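Local coordinates for protein porphyranase B (Zobellia galactanivorans, PDB 3JUU) that hydrolyses the beta-1,4 linkages between galactose and 6-sulfated alpha-L-galactose in the red-algal polysaccharide porphyran, as a glycoside hydrolase of family GH16, at residues Glu111-Asn117 with Thr265-Arg271; Lys118-Ser122 with Val250-Met256; Thr166-His172 with Ser186-Glu192. All coordinates share one frame; numbering follows the deposited sequence.

Contact 1 of 3, residues Glu111-Asn117 with Thr265-Arg271. With SO4 (sulfate ion), chain D.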
loop_
_atom_site.group_PDB
_atom_site.type_symbol
_atom_site.label_atom_id
_atom_site.label_comp_id
_atom_site.label_asym_id
_atom_site.label_seq_id
_atom_site.Cartn_x
_atom_site.Cartn_y
_atom_site.Cartn_z
ATOM N N GLU A 111 -8.288 -3.557 4.628
ATOM C CA GLU A 111 -8.912 -2.627 3.704
ATOM C C GLU A 111 -8.570 -1.179 4.085
ATOM O O GLU A 111 -8.325 -0.901 5.250
ATOM C CB GLU A 111 -10.439 -2.800 3.714
ATOM C CG GLU A 111 -11.013 -2.937 5.167
ATOM C CD GLU A 111 -12.508 -2.801 5.264
ATOM O OE1 GLU A 111 -13.179 -2.761 4.206
ATOM O OE2 GLU A 111 -12.978 -2.638 6.441
ATOM N N CYS A 112 -8.559 -0.254 3.112
ATOM C CA CYS A 112 -8.458 1.162 3.436
ATOM C C CYS A 112 -9.369 1.941 2.491
ATOM O O CYS A 112 -9.809 1.433 1.442
ATOM C CB CYS A 112 -6.970 1.615 3.304
ATOM S SG CYS A 112 -6.474 1.919 1.542
ATOM N N GLU A 113 -9.686 3.200 2.839
ATOM C CA GLU A 113 -10.389 4.057 1.960
ATOM C C GLU A 113 -9.412 5.164 1.576
ATOM O O GLU A 113 -9.005 5.936 2.459
ATOM C CB GLU A 113 -11.649 4.676 2.657
ATOM C CG GLU A 113 -12.464 5.522 1.698
ATOM C CD GLU A 113 -13.791 5.904 2.322
ATOM O OE1 GLU A 113 -13.804 6.681 3.280
ATOM O OE2 GLU A 113 -14.813 5.372 1.893
ATOM N N MET A 114 -9.073 5.252 0.289
ATOM C CA MET A 114 -7.952 6.113 -0.106
ATOM C C MET A 114 -8.347 6.923 -1.334
ATOM O O MET A 114 -9.013 6.400 -2.277
ATOM C CB MET A 114 -6.689 5.225 -0.374
ATOM C CG MET A 114 -5.374 5.957 -0.768
ATOM S SD MET A 114 -4.115 4.935 -1.644
ATOM C CE MET A 114 -5.091 5.885 -2.668
ATOM N N LYS A 115 -7.884 8.165 -1.360
ATOM C CA LYS A 115 -7.906 8.941 -2.593
ATOM C C LYS A 115 -6.462 9.228 -2.967
ATOM O O LYS A 115 -5.650 9.684 -2.109
ATOM C CB LYS A 115 -8.719 10.249 -2.394
ATOM C CG LYS A 115 -8.582 11.207 -3.544
ATOM C CD LYS A 115 -9.211 12.618 -3.251
ATOM C CE LYS A 115 -10.658 12.662 -3.284
ATOM N NZ LYS A 115 -10.998 14.085 -2.847
ATOM N N ALA A 116 -6.105 8.952 -4.207
ATOM C CA ALA A 116 -4.713 9.095 -4.581
ATOM C C ALA A 116 -4.338 10.579 -4.739
ATOM O O ALA A 116 -5.236 11.461 -4.970
ATOM C CB ALA A 116 -4.402 8.325 -5.928
ATOM N N ASN A 117 -3.035 10.850 -4.615
ATOM C CA ASN A 117 -2.523 12.179 -5.035
ATOM C C ASN A 117 -2.549 12.277 -6.536
ATOM O O ASN A 117 -2.490 11.277 -7.211
ATOM C CB ASN A 117 -1.162 12.529 -4.409
ATOM C CG ASN A 117 -0.016 11.712 -4.977
ATOM O OD1 ASN A 117 0.328 11.862 -6.158
ATOM N ND2 ASN A 117 0.608 10.904 -4.142
ATOM N N THR A 265 -2.007 12.230 -0.679
ATOM C CA THR A 265 -2.736 10.935 -0.744
ATOM C C THR A 265 -3.455 10.864 0.591
ATOM O O THR A 265 -2.824 11.040 1.613
ATOM C CB THR A 265 -1.686 9.776 -0.866
ATOM O OG1 THR A 265 -0.997 9.939 -2.117
ATOM C CG2 THR A 265 -2.498 8.434 -0.836
ATOM N N THR A 266 -4.770 10.677 0.582
ATOM C CA THR A 266 -5.532 10.723 1.836
ATOM C C THR A 266 -6.154 9.344 2.124
ATOM O O THR A 266 -6.793 8.794 1.220
ATOM C CB THR A 266 -6.668 11.757 1.687
ATOM O OG1 THR A 266 -6.117 13.062 1.318
ATOM C CG2 THR A 266 -7.516 11.839 3.003
ATOM N N TYR A 267 -5.932 8.811 3.321
ATOM C CA TYR A 267 -6.546 7.549 3.754
ATOM C C TYR A 267 -7.521 7.929 4.842
ATOM O O TYR A 267 -7.076 8.426 5.888
ATOM C CB TYR A 267 -5.500 6.608 4.322
ATOM C CG TYR A 267 -4.336 6.322 3.363
ATOM C CD1 TYR A 267 -4.280 5.098 2.651
ATOM C CD2 TYR A 267 -3.295 7.247 3.181
ATOM C CE1 TYR A 267 -3.173 4.827 1.783
ATOM C CE2 TYR A 267 -2.228 6.996 2.303
ATOM C CZ TYR A 267 -2.176 5.798 1.612
ATOM O OH TYR A 267 -1.134 5.515 0.764
ATOM N N ASN A 268 -8.828 7.755 4.602
ATOM C CA ASN A 268 -9.823 7.995 5.679
ATOM C C ASN A 268 -9.724 6.990 6.828
ATOM O O ASN A 268 -9.975 7.324 7.989
ATOM C CB ASN A 268 -11.261 8.104 5.145
ATOM C CG ASN A 268 -11.482 9.325 4.322
ATOM O OD1 ASN A 268 -10.773 10.340 4.471
ATOM N ND2 ASN A 268 -12.490 9.276 3.442
ATOM N N TRP A 269 -9.278 5.764 6.531
ATOM C CA TRP A 269 -9.140 4.800 7.568
ATOM C C TRP A 269 -8.404 3.601 7.012
ATOM O O TRP A 269 -8.361 3.455 5.759
ATOM C CB TRP A 269 -10.524 4.394 8.114
ATOM C CG TRP A 269 -11.622 4.156 7.118
ATOM C CD1 TRP A 269 -12.691 5.000 6.846
ATOM C CD2 TRP A 269 -11.886 2.932 6.350
ATOM N NE1 TRP A 269 -13.551 4.389 5.956
ATOM C CE2 TRP A 269 -13.062 3.151 5.609
ATOM C CE3 TRP A 269 -11.179 1.710 6.172
ATOM C CZ2 TRP A 269 -13.594 2.180 4.689
ATOM C CZ3 TRP A 269 -11.712 0.743 5.260
ATOM C CH2 TRP A 269 -12.899 0.985 4.555
ATOM N N VAL A 270 -7.846 2.804 7.917
ATOM C CA VAL A 270 -7.304 1.456 7.594
ATOM C C VAL A 270 -7.890 0.509 8.606
ATOM O O VAL A 270 -7.838 0.776 9.824
ATOM C CB VAL A 270 -5.779 1.408 7.716
ATOM C CG1 VAL A 270 -5.262 -0.057 7.574
ATOM C CG2 VAL A 270 -5.142 2.222 6.621
ATOM N N ARG A 271 -8.483 -0.594 8.132
ATOM C CA ARG A 271 -9.132 -1.531 9.078
ATOM C C ARG A 271 -8.673 -2.892 8.695
ATOM O O ARG A 271 -8.784 -3.279 7.514
ATOM C CB ARG A 271 -10.701 -1.402 8.914
ATOM C CG ARG A 271 -11.170 0.023 9.283
ATOM C CD ARG A 271 -12.669 0.208 9.041
ATOM N NE ARG A 271 -13.122 1.564 9.402
ATOM C CZ ARG A 271 -14.246 2.095 8.942
ATOM N NH1 ARG A 271 -14.970 1.414 8.030
ATOM N NH2 ARG A 271 -14.591 3.346 9.262
HETATM S S SO4 D . -17.149 4.450 7.056
HETATM O O1 SO4 D . -18.594 4.646 7.059
HETATM O O2 SO4 D . -16.572 5.013 8.284
HETATM O O3 SO4 D . -16.900 3.008 6.983
HETATM O O4 SO4 D . -16.591 5.129 5.864
HETATM O O HOH W 1 -15.650 7.021 5.172
#
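E113 OE1 is gripped by two donors: N268 ND2, 2.9 Å away, and a water at 2.7 Å. The hydrogen bond from the amide is almost straight (170° at the hydrogen); it meets the oxygen from above the carboxylate plane, while the oxygen itself lies in the plane of the amide. With CG anti to the backbone N (chi1 -176°), E113 runs out past the W269 indole, and its CB lies over one face, a CH-pi contact 3.9 Å from the centre of the five-membered ring. R271 NH1 covers the opposite face and binds O3 of a sulfate, probably from the crystallisation liquor, at 2.7 Å; W269 NE1 donates to sulfate O4 over 3.1 Å. E36 pairs with R271 NE. Strand 111-115 runs antiparallel to 265-267 and 269-271, on either side of a corner at N268, in the GH16 jelly-roll sandwich. On the other face of the strands, C112, M114, Y267 and V270 look toward strands 122-128 and 237-242. M114 CG rests 3.9 Å from the Y267 ring centre, a CH-pi contact over the face, whereas C112 SG lies at the ring edge. Y267 OH bonds T124 O. N117 OD1 bonds T119 OG1, and N117 ND2 donates to T265 OG1 over 2.8 Å, an oxygen also bonded to S123 OG.

Contact 2 of 3, residues Lys118-Ser122 with Val250-Met256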
loop_
_atom_site.group_PDB
_atom_site.type_symbol
_atom_site.label_atom_id
_atom_site.label_comp_id
_atom_site.label_asym_id
_atom_site.label_seq_id
_atom_site.Cartn_x
_atom_site.Cartn_y
_atom_site.Cartn_z
ATOM N N LYS A 118 -2.601 13.500 -7.058
ATOM C CA LYS A 118 -2.632 13.791 -8.495
ATOM C C LYS A 118 -1.225 14.161 -9.065
ATOM O O LYS A 118 -1.079 15.050 -9.935
ATOM C CB LYS A 118 -3.590 14.981 -8.666
ATOM C CG LYS A 118 -3.999 15.181 -10.109
ATOM C CD LYS A 118 -5.124 16.331 -10.120
ATOM C CE LYS A 118 -5.524 16.552 -11.565
ATOM N NZ LYS A 118 -6.507 17.649 -11.709
ATOM N N THR A 119 -0.192 13.491 -8.583
ATOM C CA THR A 119 1.200 13.757 -9.002
ATOM C C THR A 119 1.847 12.501 -9.611
ATOM O O THR A 119 1.242 11.407 -9.663
ATOM C CB THR A 119 2.151 14.192 -7.835
ATOM O OG1 THR A 119 2.600 13.038 -7.094
ATOM C CG2 THR A 119 1.438 15.160 -6.860
ATOM N N PHE A 120 3.045 12.675 -10.119
ATOM C CA PHE A 120 3.763 11.505 -10.685
ATOM C C PHE A 120 4.219 10.473 -9.644
ATOM O O PHE A 120 4.708 9.369 -10.056
ATOM C CB PHE A 120 5.001 12.029 -11.483
ATOM C CG PHE A 120 6.174 12.457 -10.605
ATOM C CD1 PHE A 120 7.327 11.644 -10.523
ATOM C CD2 PHE A 120 6.171 13.686 -9.930
ATOM C CE1 PHE A 120 8.422 11.979 -9.727
ATOM C CE2 PHE A 120 7.276 14.082 -9.167
ATOM C CZ PHE A 120 8.421 13.223 -9.024
ATOM N N MET A 121 4.111 10.804 -8.342
ATOM C CA MET A 121 4.492 9.911 -7.226
ATOM C C MET A 121 3.310 9.005 -6.853
ATOM O O MET A 121 2.216 9.233 -7.261
ATOM C CB MET A 121 4.973 10.743 -6.001
ATOM C CG MET A 121 6.271 11.443 -6.411
ATOM S SD MET A 121 6.988 12.511 -5.117
ATOM C CE MET A 121 7.369 11.356 -3.726
ATOM N N SER A 122 3.627 7.887 -6.219
ATOM C CA SER A 122 2.650 6.835 -6.002
ATOM C C SER A 122 1.644 7.128 -4.887
ATOM O O SER A 122 1.817 8.083 -4.042
ATOM C CB SER A 122 3.443 5.546 -5.667
ATOM O OG SER A 122 3.894 5.595 -4.300
ATOM N N VAL A 250 10.405 12.208 -13.262
ATOM C CA VAL A 250 9.994 13.533 -12.792
ATOM C C VAL A 250 9.579 14.364 -14.039
ATOM O O VAL A 250 10.278 14.334 -15.058
ATOM C CB VAL A 250 11.242 14.239 -12.179
ATOM C CG1 VAL A 250 10.824 15.693 -11.681
ATOM C CG2 VAL A 250 11.802 13.434 -10.964
ATOM N N PRO A 251 8.426 15.081 -14.005
ATOM C CA PRO A 251 8.007 15.913 -15.164
ATOM C C PRO A 251 8.859 17.190 -15.279
ATOM O O PRO A 251 9.531 17.574 -14.329
ATOM C CB PRO A 251 6.565 16.370 -14.805
ATOM C CG PRO A 251 6.178 15.621 -13.541
ATOM C CD PRO A 251 7.443 15.093 -12.895
ATOM N N LYS A 252 8.751 17.886 -16.389
ATOM C CA LYS A 252 9.709 18.972 -16.693
ATOM C C LYS A 252 9.563 20.171 -15.749
ATOM O O LYS A 252 10.464 21.032 -15.661
ATOM C CB LYS A 252 9.471 19.419 -18.169
ATOM C CG LYS A 252 10.112 18.432 -19.171
ATOM C CD LYS A 252 9.777 18.805 -20.614
ATOM C CE LYS A 252 10.269 17.702 -21.577
ATOM N NZ LYS A 252 10.768 18.276 -22.917
ATOM N N ASP A 253 8.396 20.323 -15.120
ATOM C CA ASP A 253 8.170 21.428 -14.190
ATOM C C ASP A 253 8.522 21.026 -12.733
ATOM O O ASP A 253 8.310 21.787 -11.814
ATOM C CB ASP A 253 6.734 21.998 -14.281
ATOM C CG ASP A 253 5.655 20.988 -13.772
ATOM O OD1 ASP A 253 5.959 19.800 -13.492
ATOM O OD2 ASP A 253 4.490 21.372 -13.662
ATOM N N GLY A 254 9.011 19.788 -12.542
ATOM C CA GLY A 254 9.278 19.209 -11.224
ATOM C C GLY A 254 8.105 18.411 -10.616
ATOM O O GLY A 254 8.309 17.697 -9.629
ATOM N N GLY A 255 6.900 18.585 -11.127
ATOM C CA GLY A 255 5.764 17.729 -10.775
ATOM C C GLY A 255 5.086 18.132 -9.473
ATOM O O GLY A 255 4.085 17.495 -9.069
ATOM N N MET A 256 5.547 19.216 -8.823
ATOM C CA MET A 256 5.012 19.602 -7.510
ATOM C C MET A 256 4.284 20.969 -7.449
ATOM O O MET A 256 4.170 21.570 -6.356
ATOM C CB MET A 256 6.158 19.588 -6.482
ATOM C CG MET A 256 6.772 18.161 -6.270
ATOM S SD MET A 256 5.537 17.126 -5.379
ATOM C CE MET A 256 5.429 15.664 -6.542
HETATM O O HOH W 2 3.425 15.384 -10.793
#
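The F120 ring is sandwiched between V250 and P251 on one face and its own neighbour M121 on the other. V250 CA stands 4.1 Å from the ring centre and P251 CD 3.8 Å, both as CH-pi contacts offset toward the rim, while M121 CG covers the opposite face over its centre. The ring of H94, from strand 90-101, meets that of F120 edge-to-face. Two loops of the jelly roll are joined here: 118-122 links strands 108-115 and 122-128. The other loop, 250-256, carries a type I beta turn from P251 to G254 and lies between strand 237-242 and the short helix 260-263. Each loop has its own brace. T119 OG1 accepts from M121 N in an ST turn and is also bonded to N117 OD1, and D253 OD1 accepts from G255 N in an Asx turn, met from above the carboxylate plane. M256 closes the apolar patch. Bends at chi2 (-70°) and chi3 fold its chain back, bringing CE obliquely to the ring at 3.6 Å from F120 CE2; the same methyl lies 3.8 Å from M121 SD and 3.8 Å from T119 CB. The backbone of G254 and G255 comes near the ring obliquely as well, with G254 O near F120 CE2 and hydrogen-bonded to H94 NE2. No direct hydrogen bond spans the two segments; the polar link is a single water in the plane of the F120 ring, which accepts from F120 N at 2.8 Å and donates to G255 O, likewise at 2.8 Å.

Contact 3 of 3, residues Thr166-His172 with Ser186-Glu192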
loop_
_atom_site.group_PDB
_atom_site.type_symbol
_atom_site.label_atom_id
_atom_site.label_comp_id
_atom_site.label_asym_id
_atom_site.label_seq_id
_atom_site.Cartn_x
_atom_site.Cartn_y
_atom_site.Cartn_z
ATOM N N THR A 166 -6.988 2.551 -12.500
ATOM C CA THR A 166 -7.215 1.151 -12.251
ATOM C C THR A 166 -6.871 0.797 -10.790
ATOM O O THR A 166 -6.074 1.479 -10.126
ATOM C CB THR A 166 -6.395 0.310 -13.262
ATOM O OG1 THR A 166 -5.089 0.859 -13.307
ATOM C CG2 THR A 166 -6.940 0.487 -14.727
ATOM N N MET A 167 -7.435 -0.292 -10.298
ATOM C CA MET A 167 -6.852 -0.955 -9.120
ATOM C C MET A 167 -5.800 -1.941 -9.619
ATOM O O MET A 167 -6.092 -2.893 -10.347
ATOM C CB MET A 167 -7.943 -1.714 -8.320
ATOM C CG MET A 167 -7.382 -2.278 -7.011
ATOM S SD MET A 167 -8.792 -3.113 -6.162
ATOM C CE MET A 167 -7.972 -3.899 -4.805
ATOM N N ASN A 168 -4.555 -1.702 -9.242
ATOM C CA ASN A 168 -3.418 -2.446 -9.702
ATOM C C ASN A 168 -2.947 -3.209 -8.493
ATOM O O ASN A 168 -2.410 -2.590 -7.547
ATOM C CB ASN A 168 -2.338 -1.398 -10.070
ATOM C CG ASN A 168 -2.786 -0.578 -11.230
ATOM O OD1 ASN A 168 -3.177 -1.133 -12.239
ATOM N ND2 ASN A 168 -2.829 0.732 -11.057
ATOM N N SER A 169 -3.171 -4.542 -8.494
ATOM C CA SER A 169 -2.841 -5.376 -7.322
ATOM C C SER A 169 -1.798 -6.371 -7.741
ATOM O O SER A 169 -1.564 -6.593 -8.984
ATOM C CB SER A 169 -4.072 -6.152 -6.854
ATOM O OG SER A 169 -5.160 -5.226 -6.552
ATOM N N ASN A 170 -1.056 -6.889 -6.776
ATOM C CA ASN A 170 0.062 -7.776 -7.132
ATOM C C ASN A 170 0.457 -8.681 -6.007
ATOM O O ASN A 170 0.075 -8.476 -4.832
ATOM C CB ASN A 170 1.281 -6.930 -7.633
ATOM C CG ASN A 170 2.077 -7.632 -8.757
ATOM O OD1 ASN A 170 2.185 -8.860 -8.769
ATOM N ND2 ASN A 170 2.678 -6.850 -9.654
ATOM N N THR A 171 1.190 -9.750 -6.339
ATOM C CA THR A 171 1.725 -10.654 -5.259
ATOM C C THR A 171 3.130 -11.016 -5.738
ATOM O O THR A 171 3.312 -11.337 -6.905
ATOM C CB THR A 171 0.854 -11.960 -5.029
ATOM O OG1 THR A 171 0.725 -12.640 -6.291
ATOM C CG2 THR A 171 -0.665 -11.617 -4.478
ATOM N N HIS A 172 4.130 -10.897 -4.885
ATOM C CA HIS A 172 5.494 -11.125 -5.292
ATOM C C HIS A 172 6.146 -12.121 -4.369
ATOM O O HIS A 172 5.955 -12.035 -3.157
ATOM C CB HIS A 172 6.350 -9.845 -5.167
ATOM C CG HIS A 172 5.861 -8.719 -6.010
ATOM N ND1 HIS A 172 6.034 -8.700 -7.379
ATOM C CD2 HIS A 172 5.150 -7.604 -5.702
ATOM C CE1 HIS A 172 5.544 -7.573 -7.864
ATOM N NE2 HIS A 172 4.998 -6.894 -6.871
ATOM N N SER A 186 5.717 -13.146 -9.832
ATOM C CA SER A 186 4.689 -12.156 -9.520
ATOM C C SER A 186 3.366 -12.645 -10.084
ATOM O O SER A 186 3.323 -13.139 -11.245
ATOM C CB SER A 186 5.011 -10.828 -10.266
ATOM O OG SER A 186 6.180 -10.344 -9.614
ATOM N N SER A 187 2.274 -12.400 -9.367
ATOM C CA SER A 187 0.955 -12.656 -9.974
ATOM C C SER A 187 0.089 -11.466 -9.748
ATOM O O SER A 187 -0.244 -11.197 -8.613
ATOM C CB SER A 187 0.270 -13.864 -9.382
ATOM O OG SER A 187 0.927 -15.064 -9.798
ATOM N N LYS A 188 -0.308 -10.818 -10.828
ATOM C CA LYS A 188 -0.951 -9.492 -10.780
ATOM C C LYS A 188 -2.443 -9.617 -10.895
ATOM O O LYS A 188 -2.978 -10.648 -11.371
ATOM C CB LYS A 188 -0.523 -8.625 -11.996
ATOM C CG LYS A 188 0.914 -8.461 -12.232
ATOM C CD LYS A 188 1.213 -7.590 -13.517
ATOM C CE LYS A 188 1.428 -8.508 -14.781
ATOM N NZ LYS A 188 0.988 -7.845 -16.087
ATOM N N GLY A 189 -3.128 -8.539 -10.471
ATOM C CA GLY A 189 -4.591 -8.366 -10.791
ATOM C C GLY A 189 -4.810 -6.915 -11.218
ATOM O O GLY A 189 -4.035 -6.015 -10.828
ATOM N N LYS A 190 -5.798 -6.676 -12.098
ATOM C CA LYS A 190 -6.069 -5.302 -12.518
ATOM C C LYS A 190 -7.602 -5.201 -12.628
ATOM O O LYS A 190 -8.227 -6.135 -13.162
ATOM C CB LYS A 190 -5.459 -5.021 -13.897
ATOM C CG LYS A 190 -5.728 -3.630 -14.462
ATOM C CD LYS A 190 -5.325 -3.463 -15.961
ATOM C CE LYS A 190 -3.841 -3.743 -16.082
ATOM N NZ LYS A 190 -3.389 -3.455 -17.475
ATOM N N ALA A 191 -8.176 -4.095 -12.168
ATOM C CA ALA A 191 -9.586 -3.822 -12.385
ATOM C C ALA A 191 -9.823 -2.323 -12.651
ATOM O O ALA A 191 -9.025 -1.484 -12.195
ATOM C CB ALA A 191 -10.405 -4.279 -11.182
ATOM N N GLU A 192 -10.929 -1.971 -13.318
ATOM C CA GLU A 192 -11.232 -0.514 -13.603
ATOM C C GLU A 192 -11.749 0.177 -12.343
ATOM O O GLU A 192 -12.605 -0.403 -11.597
ATOM C CB GLU A 192 -12.342 -0.357 -14.665
ATOM C CG GLU A 192 -11.960 -0.983 -16.016
ATOM C CD GLU A 192 -10.674 -0.381 -16.565
ATOM O OE1 GLU A 192 -10.694 0.839 -16.788
ATOM O OE2 GLU A 192 -9.682 -1.131 -16.755
#
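M167 and A191, and further along S169 and G189, form antiparallel hydrogen-bonded pairs. M167 N reaches A191 O at 2.7 Å, the shorter bond of its pair. Around S169 both bonds are 2.9 Å, S169 N to G189 O and G189 N to S169 O, yet the G189 N-H approaches from well above the carbonyl plane of S169. Beyond G189 side chains help to tie the strands. T171 OG1 lies between the backbone N and the carbonyl carbon (chi1 55°), close enough to S187 to donate to S187 O over 2.9 Å, in the carbonyl plane and on a lone pair; S187 N returns a bond to T171 O. S186 OG is hydrogen-bonded to H172 ND1 at the edge of the imidazole, 2.8 Å away. Van der Waals contacts are fewer: T166 and E192 run alongside each other, T166 CG2 being 3.8 Å from E192 OE2, and N170 lies beside K188. M167 and S169 pack on F216, while N168 ND2 is bonded to E148 O. The two strands make a beta hairpin, and its strand 166-174 flanks strand 141-150, which in this GH16 fold carries the probable nucleophile E143, touched by H172, and the probable proton donor E148.

Overall arrangement
Contacts 1 and 2 join parts of the chain more than 120 residues apart, whereas contact 3 is a local hairpin. Contacts 1 and 2 follow each other directly along residues 111-122; their centres are 20 Å apart, yet they touch where N117 ND2 makes a weak bond of 3.1 Å to S122 O. Contact 3 stands apart, about 8 Å from contact 1 and about 10 Å from contact 2 between nearest atoms. Measured between side chains, contacts 3 and 2 come closest to the probable substrate-binding residues, H172 about 4 Å from E143 and M121 about 6 Å from E243; in contact 1, M114 is about 8 Å from E148. S122 OG, at the end of segment 118-122, is hydrogen-bonded to E243 OE2.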